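Local coordinates for protein metallo-beta-lactamase (Serratia marcescens, PDB 6K4X) that hydrolyses the beta-lactam ring of antibiotics as a two-zinc subclass B3 enzyme, here with its site occupied by a sulfanylbenzoic acid inhibitor, at residues 176-181 against 194-199; 72-77 against 111-116; 202-207 against 244-249. One frame throughout, in Å; residues are numbered along the deposited sequence.

Contact 1: residues 176-181 against 194-199; sequences LTAVSA and ASLRGS. With D0U (4-azanyl-2-sulfanyl-benzoic acid), chain E.
Over one face of the peptide group joining Leu176 to Thr177 stands the CD2 methyl of Leu196, 3.7 Å from Leu176 O. The other branch of the same fork, CD1, meets the methyl of Ala178, with CB and CD1 4.0 Å apart, so Leu196 straddles the bend of the loop. On the loop side, Leu176 reaches back to the helix and sets its CD2 4.1 Å from CB of Ser199, whose hydroxyl turns to Pro148 O. This is helix 190-205 of the metallo-beta-lactamase fold, packed under the loop that follows strand 166-173 and lines the inhibitor pocket. The side of the loop turned away from the helix faces the inhibitor. Val179 lays CG1 over one face of the aromatic ring, 3.8 Å from C1 of the inhibitor, while its CG2 comes in near the amino end, 3.6 Å from N1. Thr177 OG1 donates to carboxylate O1 of the inhibitor over 2.8 Å, arriving from well above the carboxylate plane on the face that Val179 covers; chi1 of 53° swings the hydroxyl round to it. The backbone O of Thr177 also accepts from ND1 of His150, a zinc ligand.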
loop_
_atom_site.group_PDB
_atom_site.type_symbol
_atom_site.label_atom_id
_atom_site.label_comp_id
_atom_site.label_asym_id
_atom_site.label_seq_id
_atom_site.Cartn_x
_atom_site.Cartn_y
_atom_site.Cartn_z
ATOM N N LEU A 176 -3.178 -7.944 4.043
ATOM C CA LEU A 176 -4.311 -8.857 4.157
ATOM C C LEU A 176 -4.244 -9.649 5.465
ATOM O O LEU A 176 -4.740 -10.788 5.531
ATOM C CB LEU A 176 -4.302 -9.813 2.972
ATOM C CG LEU A 176 -4.322 -9.168 1.592
ATOM C CD1 LEU A 176 -4.315 -10.241 0.517
ATOM C CD2 LEU A 176 -5.502 -8.220 1.425
ATOM N N THR A 177 -3.617 -9.072 6.495
ATOM C CA THR A 177 -3.236 -9.802 7.687
ATOM C C THR A 177 -4.298 -9.691 8.785
ATOM O O THR A 177 -4.710 -8.603 9.202
ATOM C CB THR A 177 -1.897 -9.274 8.188
ATOM O OG1 THR A 177 -2.021 -7.858 8.330
ATOM C CG2 THR A 177 -0.762 -9.635 7.258
ATOM N N ALA A 178 -4.641 -10.842 9.345
ATOM C CA ALA A 178 -5.486 -10.969 10.531
ATOM C C ALA A 178 -4.597 -10.812 11.764
ATOM O O ALA A 178 -3.763 -11.685 12.104
ATOM C CB ALA A 178 -6.180 -12.309 10.537
ATOM N N VAL A 179 -4.679 -9.639 12.385
ATOM C CA VAL A 179 -3.895 -9.301 13.597
ATOM C C VAL A 179 -4.824 -8.482 14.484
ATOM O O VAL A 179 -5.697 -7.789 14.007
ATOM C CB VAL A 179 -2.607 -8.543 13.225
ATOM C CG1 VAL A 179 -2.907 -7.352 12.345
ATOM C CG2 VAL A 179 -1.749 -8.076 14.395
ATOM N N SER A 180 -4.677 -8.597 15.798
ATOM C CA SER A 180 -5.635 -7.921 16.661
ATOM C C SER A 180 -5.023 -7.583 18.010
ATOM O O SER A 180 -3.974 -8.078 18.384
ATOM C CB SER A 180 -6.856 -8.764 16.868
ATOM O OG SER A 180 -6.596 -9.838 17.779
ATOM N N ALA A 181 -5.780 -6.782 18.755
ATOM C CA ALA A 181 -5.566 -6.621 20.186
ATOM C C ALA A 181 -5.849 -7.952 20.893
ATOM O O ALA A 181 -6.579 -8.800 20.399
ATOM C CB ALA A 181 -6.479 -5.542 20.731
ATOM N N ALA A 194 -15.443 -12.386 6.738
ATOM C CA ALA A 194 -15.916 -12.432 5.374
ATOM C C ALA A 194 -15.137 -11.445 4.504
ATOM O O ALA A 194 -14.868 -11.725 3.324
ATOM C CB ALA A 194 -17.402 -12.182 5.338
ATOM N N SER A 195 -14.826 -10.271 5.048
ATOM C CA SER A 195 -14.095 -9.261 4.273
ATOM C C SER A 195 -12.699 -9.766 3.909
ATOM O O SER A 195 -12.278 -9.661 2.751
ATOM C CB SER A 195 -13.996 -7.985 5.036
ATOM O OG SER A 195 -15.227 -7.297 5.047
ATOM N N LEU A 196 -12.014 -10.334 4.886
ATOM C CA LEU A 196 -10.689 -10.884 4.636
ATOM C C LEU A 196 -10.776 -11.945 3.535
ATOM O O LEU A 196 -9.975 -11.976 2.597
ATOM C CB LEU A 196 -10.127 -11.515 5.913
ATOM C CG LEU A 196 -9.488 -10.543 6.913
ATOM C CD1 LEU A 196 -9.244 -11.246 8.225
ATOM C CD2 LEU A 196 -8.208 -9.919 6.377
ATOM N N ARG A 197 -11.753 -12.855 3.651
ATOM C CA ARG A 197 -11.850 -13.950 2.683
ATOM C C ARG A 197 -12.161 -13.415 1.294
ATOM O O ARG A 197 -11.597 -13.910 0.303
ATOM C CB ARG A 197 -12.876 -14.983 3.137
ATOM C CG ARG A 197 -12.360 -15.798 4.306
ATOM C CD ARG A 197 -13.414 -16.738 4.832
ATOM N NE ARG A 197 -12.818 -17.627 5.808
ATOM C CZ ARG A 197 -13.487 -18.387 6.672
ATOM N NH1 ARG A 197 -12.812 -19.215 7.459
ATOM N NH2 ARG A 197 -14.806 -18.310 6.740
ATOM N N GLY A 198 -13.043 -12.426 1.193
ATOM C CA GLY A 198 -13.302 -11.817 -0.102
ATOM C C GLY A 198 -12.049 -11.167 -0.679
ATOM O O GLY A 198 -11.825 -11.183 -1.889
ATOM N N SER A 199 -11.217 -10.581 0.184
ATOM C CA SER A 199 -9.991 -9.937 -0.255
ATOM C C SER A 199 -8.953 -10.950 -0.749
ATOM O O SER A 199 -8.290 -10.684 -1.746
ATOM C CB SER A 199 -9.454 -9.049 0.822
ATOM O OG SER A 199 -10.353 -7.991 1.020
HETATM O O2 D0U E . 0.276 -4.083 7.642
HETATM C C7 D0U E . 0.276 -5.159 8.278
HETATM O O1 D0U E . 0.154 -6.279 7.701
HETATM C C3 D0U E . 0.400 -5.179 9.760
HETATM C C2 D0U E . 0.645 -6.451 10.345
HETATM C C4 D0U E . 0.304 -4.035 10.572
HETATM S S1 D0U E . 0.131 -2.401 10.108
HETATM C C5 D0U E . 0.419 -4.230 11.967
HETATM C C6 D0U E . 0.641 -5.481 12.547
HETATM N N1 D0U E . 0.786 -5.623 13.921
HETATM C C1 D0U E . 0.774 -6.568 11.729
#

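Contact 2: residues 72-77 against 111-116; sequences HSHEDH and DPQFGS. With ZN (zinc ion), chain B; ZN (zinc ion), chain C; D0U (4-azanyl-2-sulfanyl-benzoic acid), chain E.
His74 and Asp111 approach from opposite directions and join edge to carboxylate: NE2 of His74 donates to OD2 of Asp111 over 2.7 Å in an almost straight bond (171°). The acceptor lies close to the imidazole plane and is met on its syn side, yet the carboxylate is twisted 45° against the ring. The opposite nitrogen, ND1, binds one zinc ion at 2.1 Å, so metal and carboxylate together fix the rotation of the ring. Asp111 carries CG anti to its backbone N, which turns the carboxylate to His74, and is itself held: OD1 uses its anti lone pair to accept from the backbone N of Gln113, closing an Asx turn, and OD2 takes a second bond from a water that also pairs with Ser73 OG. Gln113 stretches out from the same turn and brings its amide nearly perpendicular to the imidazole, at 82°, with NE2 3.3 Å from CE1 of His74; its OE1 lies 3.5 Å from N1 of the inhibitor. His72 NE2 shares the zinc of His74, as does His150, whereas Asp76 OD2 and His77 NE2 hold the second zinc with His215 and inhibitor O2. Sulfur S1 of the inhibitor bridges both ions. The spacing His72, His74, Asp76, His77 is the HxHxDH signature of the metallo-beta-lactamase superfamily, with Asp111 as a second-shell partner of the first zinc site.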
loop_
_atom_site.group_PDB
_atom_site.type_symbol
_atom_site.label_atom_id
_atom_site.label_comp_id
_atom_site.label_asym_id
_atom_site.label_seq_id
_atom_site.Cartn_x
_atom_site.Cartn_y
_atom_site.Cartn_z
ATOM N N HIS A 72 -3.934 1.474 3.563
ATOM C CA HIS A 72 -4.762 1.480 4.741
ATOM C C HIS A 72 -4.192 2.413 5.803
ATOM O O HIS A 72 -3.033 2.820 5.782
ATOM C CB HIS A 72 -5.024 0.068 5.296
ATOM C CG HIS A 72 -3.871 -0.555 6.005
ATOM N ND1 HIS A 72 -2.960 -1.349 5.375
ATOM C CD2 HIS A 72 -3.495 -0.521 7.310
ATOM C CE1 HIS A 72 -2.084 -1.802 6.259
ATOM N NE2 HIS A 72 -2.366 -1.290 7.485
ATOM N N SER A 73 -5.067 2.721 6.765
ATOM C CA SER A 73 -4.913 3.831 7.697
ATOM C C SER A 73 -4.345 3.376 9.041
ATOM O O SER A 73 -4.977 3.577 10.085
ATOM C CB SER A 73 -6.251 4.492 7.849
ATOM O OG SER A 73 -7.277 3.539 8.116
ATOM N N HIS A 74 -3.125 2.809 8.997
ATOM C CA HIS A 74 -2.327 2.607 10.206
ATOM C C HIS A 74 -1.056 3.438 10.085
ATOM O O HIS A 74 -0.650 3.816 8.987
ATOM C CB HIS A 74 -1.960 1.138 10.420
ATOM C CG HIS A 74 -3.145 0.284 10.711
ATOM N ND1 HIS A 74 -3.193 -1.051 10.444
ATOM C CD2 HIS A 74 -4.312 0.605 11.307
ATOM C CE1 HIS A 74 -4.361 -1.504 10.842
ATOM N NE2 HIS A 74 -5.060 -0.523 11.373
ATOM N N GLU A 75 -0.467 3.744 11.233
ATOM C CA GLU A 75 0.627 4.705 11.336
ATOM C C GLU A 75 1.826 4.339 10.460
ATOM O O GLU A 75 2.579 5.233 10.073
ATOM C CB GLU A 75 1.038 4.870 12.793
ATOM C CG GLU A 75 1.772 3.669 13.380
ATOM C CD GLU A 75 2.333 3.753 14.794
ATOM O OE1 GLU A 75 2.848 4.819 15.152
ATOM O OE2 GLU A 75 2.278 2.734 15.530
ATOM N N ASP A 76 2.087 3.061 10.239
ATOM C CA ASP A 76 3.254 2.658 9.471
ATOM C C ASP A 76 3.128 2.983 7.973
ATOM O O ASP A 76 4.154 3.207 7.331
ATOM C CB ASP A 76 3.599 1.191 9.699
ATOM C CG ASP A 76 2.516 0.167 9.432
ATOM O OD1 ASP A 76 1.319 0.498 9.585
ATOM O OD2 ASP A 76 2.894 -0.981 9.105
ATOM N N HIS A 77 1.910 2.942 7.421
ATOM C CA HIS A 77 1.718 3.219 5.995
ATOM C C HIS A 77 1.266 4.655 5.757
ATOM O O HIS A 77 1.524 5.230 4.682
ATOM C CB HIS A 77 0.691 2.258 5.399
ATOM C CG HIS A 77 1.031 0.842 5.703
ATOM N ND1 HIS A 77 2.038 0.146 5.046
ATOM C CD2 HIS A 77 0.587 0.033 6.689
ATOM C CE1 HIS A 77 2.152 -1.043 5.623
ATOM N NE2 HIS A 77 1.303 -1.138 6.643
ATOM N N ASP A 111 -11.761 -1.698 14.028
ATOM C CA ASP A 111 -10.452 -2.240 13.634
ATOM C C ASP A 111 -10.080 -3.345 14.608
ATOM O O ASP A 111 -10.104 -3.125 15.812
ATOM C CB ASP A 111 -9.424 -1.117 13.632
ATOM C CG ASP A 111 -8.090 -1.492 13.015
ATOM O OD1 ASP A 111 -7.511 -2.518 13.405
ATOM O OD2 ASP A 111 -7.642 -0.723 12.147
ATOM N N PRO A 112 -9.735 -4.564 14.143
ATOM C CA PRO A 112 -9.341 -5.623 15.070
ATOM C C PRO A 112 -8.211 -5.225 16.027
ATOM O O PRO A 112 -8.151 -5.751 17.132
ATOM C CB PRO A 112 -8.885 -6.748 14.139
ATOM C CG PRO A 112 -9.722 -6.538 12.884
ATOM C CD PRO A 112 -9.803 -5.035 12.750
ATOM N N GLN A 113 -7.322 -4.313 15.613
ATOM C CA GLN A 113 -6.244 -3.860 16.473
ATOM C C GLN A 113 -6.655 -2.736 17.425
ATOM O O GLN A 113 -5.821 -2.291 18.224
ATOM C CB GLN A 113 -5.041 -3.437 15.633
ATOM C CG GLN A 113 -4.350 -4.595 14.947
ATOM C CD GLN A 113 -3.141 -4.111 14.189
ATOM O OE1 GLN A 113 -2.078 -3.885 14.769
ATOM N NE2 GLN A 113 -3.279 -3.873 12.896
ATOM N N PHE A 114 -7.891 -2.254 17.371
ATOM C CA PHE A 114 -8.308 -1.170 18.243
ATOM C C PHE A 114 -8.041 -1.538 19.705
ATOM O O PHE A 114 -8.413 -2.627 20.187
ATOM C CB PHE A 114 -9.796 -0.883 18.067
ATOM C CG PHE A 114 -10.287 0.298 18.857
ATOM C CD1 PHE A 114 -10.123 1.587 18.369
ATOM C CD2 PHE A 114 -10.921 0.120 20.073
ATOM C CE1 PHE A 114 -10.601 2.678 19.083
ATOM C CE2 PHE A 114 -11.362 1.219 20.796
ATOM C CZ PHE A 114 -11.212 2.492 20.299
ATOM N N GLY A 115 -7.391 -0.605 20.400
ATOM C CA GLY A 115 -6.894 -0.814 21.763
ATOM C C GLY A 115 -5.383 -0.875 21.790
ATOM O O GLY A 115 -4.761 -0.680 22.854
ATOM N N SER A 116 -4.775 -1.149 20.631
ATOM C CA SER A 116 -3.349 -1.401 20.551
ATOM C C SER A 116 -2.681 -0.534 19.477
ATOM O O SER A 116 -1.476 -0.628 19.276
ATOM C CB SER A 116 -3.062 -2.868 20.322
ATOM O OG SER A 116 -3.396 -3.255 18.996
HETATM ZN ZN ZN B . -1.966 -2.201 9.245
HETATM ZN ZN ZN C . 1.594 -2.340 8.252
HETATM O O2 D0U E . 0.276 -4.083 7.642
HETATM C C7 D0U E . 0.276 -5.159 8.278
HETATM O O1 D0U E . 0.154 -6.279 7.701
HETATM C C3 D0U E . 0.400 -5.179 9.760
HETATM C C2 D0U E . 0.645 -6.451 10.345
HETATM C C4 D0U E . 0.304 -4.035 10.572
HETATM S S1 D0U E . 0.131 -2.401 10.108
HETATM C C5 D0U E . 0.419 -4.230 11.967
HETATM C C6 D0U E . 0.641 -5.481 12.547
HETATM N N1 D0U E . 0.786 -5.623 13.921
HETATM C C1 D0U E . 0.774 -6.568 11.729
HETATM O O HOH W 1 -7.849 1.880 10.791
#

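Contact 3: residues 202-207 against 244-249; sequences AVEKLS and AIAAAG
Ala246 pushes its methyl directly at Glu204, CB to CB 3.7 Å, and around this point the two helical segments come close together, the CA atoms of the pair being only 5.7 Å apart. So near an approach is possible because the facing residue on 244-249 is as small as alanine. Val203 flanks the same methyl on the inner side, its CG1 4.3 Å from CB of Ala246, so the methyl of Ala246 rests against two successive residues of the other helix. Between Val203 and Ala246, both buried, the contact is apolar, and the packing carries on beyond the pair: both Val203 and Ile245 lean on Leu176.

The outer side is different in character. Glu204 is partly exposed; its CB makes the closest contact, and the carboxylate end passes the rim of the methyl. Chi1 of 72° tucks CG in beside both backbone neighbours of CA, and the chain then runs out extended, which carries OE1 past the alanine at 3.9 Å from CB of Ala246. OE1 also forms a salt bridge with NH1 of Arg250, the residue following 244-249.

The pairing is also tied covalently. Cys208, directly after 202-207, and Cys242, shortly before 244-249, form a disulfide that keeps these parts of the chain together. Both helices, 190-205 and 241-260, pack against the five-stranded sheet, where Leu206 touches Val171 and Ile245 touches Ala173, both on strand 166-173, while Val203 reaches Thr147 in the loop after strand 140-146.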
loop_
_atom_site.group_PDB
_atom_site.type_symbol
_atom_site.label_atom_id
_atom_site.label_comp_id
_atom_site.label_asym_id
_atom_site.label_seq_id
_atom_site.Cartn_x
_atom_site.Cartn_y
_atom_site.Cartn_z
ATOM N N ALA A 202 -10.126 -11.738 -4.190
ATOM C CA ALA A 202 -9.917 -10.671 -5.154
ATOM C C ALA A 202 -8.436 -10.595 -5.541
ATOM O O ALA A 202 -8.081 -10.426 -6.718
ATOM C CB ALA A 202 -10.404 -9.359 -4.604
ATOM N N VAL A 203 -7.549 -10.649 -4.547
ATOM C CA VAL A 203 -6.139 -10.441 -4.815
ATOM C C VAL A 203 -5.561 -11.603 -5.634
ATOM O O VAL A 203 -4.755 -11.387 -6.545
ATOM C CB VAL A 203 -5.368 -10.174 -3.512
ATOM C CG1 VAL A 203 -3.871 -10.198 -3.723
ATOM C CG2 VAL A 203 -5.807 -8.840 -2.931
ATOM N N GLU A 204 -5.986 -12.831 -5.352
ATOM C CA GLU A 204 -5.453 -13.980 -6.098
ATOM C C GLU A 204 -6.016 -14.016 -7.528
ATOM O O GLU A 204 -5.547 -14.851 -8.334
ATOM C CB GLU A 204 -5.621 -15.288 -5.316
ATOM C CG GLU A 204 -7.037 -15.795 -5.226
ATOM C CD GLU A 204 -7.295 -16.768 -4.080
ATOM O OE1 GLU A 204 -6.336 -17.174 -3.377
ATOM O OE2 GLU A 204 -8.452 -17.151 -3.918
ATOM N N LYS A 205 -6.979 -13.167 -7.884
ATOM C CA LYS A 205 -7.473 -13.064 -9.269
ATOM C C LYS A 205 -6.868 -11.877 -10.030
ATOM O O LYS A 205 -7.073 -11.770 -11.239
ATOM C CB LYS A 205 -8.996 -12.933 -9.259
ATOM C CG LYS A 205 -9.744 -14.191 -8.849
ATOM C CD LYS A 205 -11.230 -13.924 -8.750
ATOM C CE LYS A 205 -11.991 -15.040 -8.073
ATOM N NZ LYS A 205 -11.910 -16.289 -8.863
ATOM N N LEU A 206 -6.156 -10.961 -9.364
ATOM C CA LEU A 206 -5.625 -9.772 -10.052
ATOM C C LEU A 206 -4.637 -10.186 -11.140
ATOM O O LEU A 206 -3.808 -11.043 -10.960
ATOM C CB LEU A 206 -4.887 -8.868 -9.062
ATOM C CG LEU A 206 -5.764 -8.121 -8.062
ATOM C CD1 LEU A 206 -4.921 -7.401 -7.036
ATOM C CD2 LEU A 206 -6.693 -7.139 -8.745
ATOM N N SER A 207 -4.670 -9.457 -12.250
ATOM C CA SER A 207 -3.557 -9.403 -13.196
ATOM C C SER A 207 -2.344 -8.811 -12.470
ATOM O O SER A 207 -2.409 -7.691 -11.995
ATOM C CB SER A 207 -3.931 -8.572 -14.406
ATOM O OG SER A 207 -5.083 -9.090 -15.058
ATOM N N ALA A 244 0.350 -15.590 -4.101
ATOM C CA ALA A 244 1.108 -15.959 -2.910
ATOM C C ALA A 244 0.766 -15.059 -1.717
ATOM O O ALA A 244 0.658 -15.543 -0.584
ATOM C CB ALA A 244 2.598 -15.934 -3.174
ATOM N N ILE A 245 0.642 -13.755 -1.930
ATOM C CA ILE A 245 0.254 -12.840 -0.858
ATOM C C ILE A 245 -1.123 -13.241 -0.317
ATOM O O ILE A 245 -1.319 -13.319 0.890
ATOM C CB ILE A 245 0.252 -11.386 -1.358
ATOM C CG1 ILE A 245 1.673 -10.961 -1.731
ATOM C CG2 ILE A 245 -0.373 -10.447 -0.327
ATOM C CD1 ILE A 245 1.742 -9.621 -2.407
ATOM N N ALA A 246 -2.049 -13.560 -1.211
ATOM C CA ALA A 246 -3.374 -13.987 -0.813
ATOM C C ALA A 246 -3.306 -15.289 -0.011
ATOM O O ALA A 246 -4.014 -15.457 0.990
ATOM C CB ALA A 246 -4.268 -14.132 -2.020
ATOM N N ALA A 247 -2.512 -16.253 -0.485
ATOM C CA ALA A 247 -2.388 -17.544 0.194
ATOM C C ALA A 247 -1.838 -17.346 1.599
ATOM O O ALA A 247 -2.262 -18.025 2.532
ATOM C CB ALA A 247 -1.538 -18.489 -0.604
ATOM N N ALA A 248 -0.862 -16.461 1.752
ATOM C CA ALA A 248 -0.291 -16.235 3.079
ATOM C C ALA A 248 -1.326 -15.570 3.993
ATOM O O ALA A 248 -1.371 -15.844 5.195
ATOM C CB ALA A 248 0.948 -15.393 2.987
ATOM N N GLY A 249 -2.119 -14.659 3.441
ATOM C CA GLY A 249 -3.210 -14.046 4.184
ATOM C C GLY A 249 -4.200 -15.098 4.675
ATOM O O GLY A 249 -4.574 -15.157 5.865
#

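Along the chain contact 2 closes first, then contact 1, then contact 3. In space contact 1 is the middle member, its centre about 13 Å from the centre of each of the others, whereas the centres of contacts 2 and 3 lie about 21 Å apart, and these two contacts do not touch. Contacts 1 and 2 share the inhibitor and meet directly, with a probable hydrogen bond from Ala181 N to Pro112 O at 3.1 Å. Contacts 1 and 3 share helix 190-205, and Leu176 CD1 lies 4.0 Å from both Val203 CG2 and Ile245 CG2. The loop 176-181 therefore connects the zinc site to the helical layer behind it.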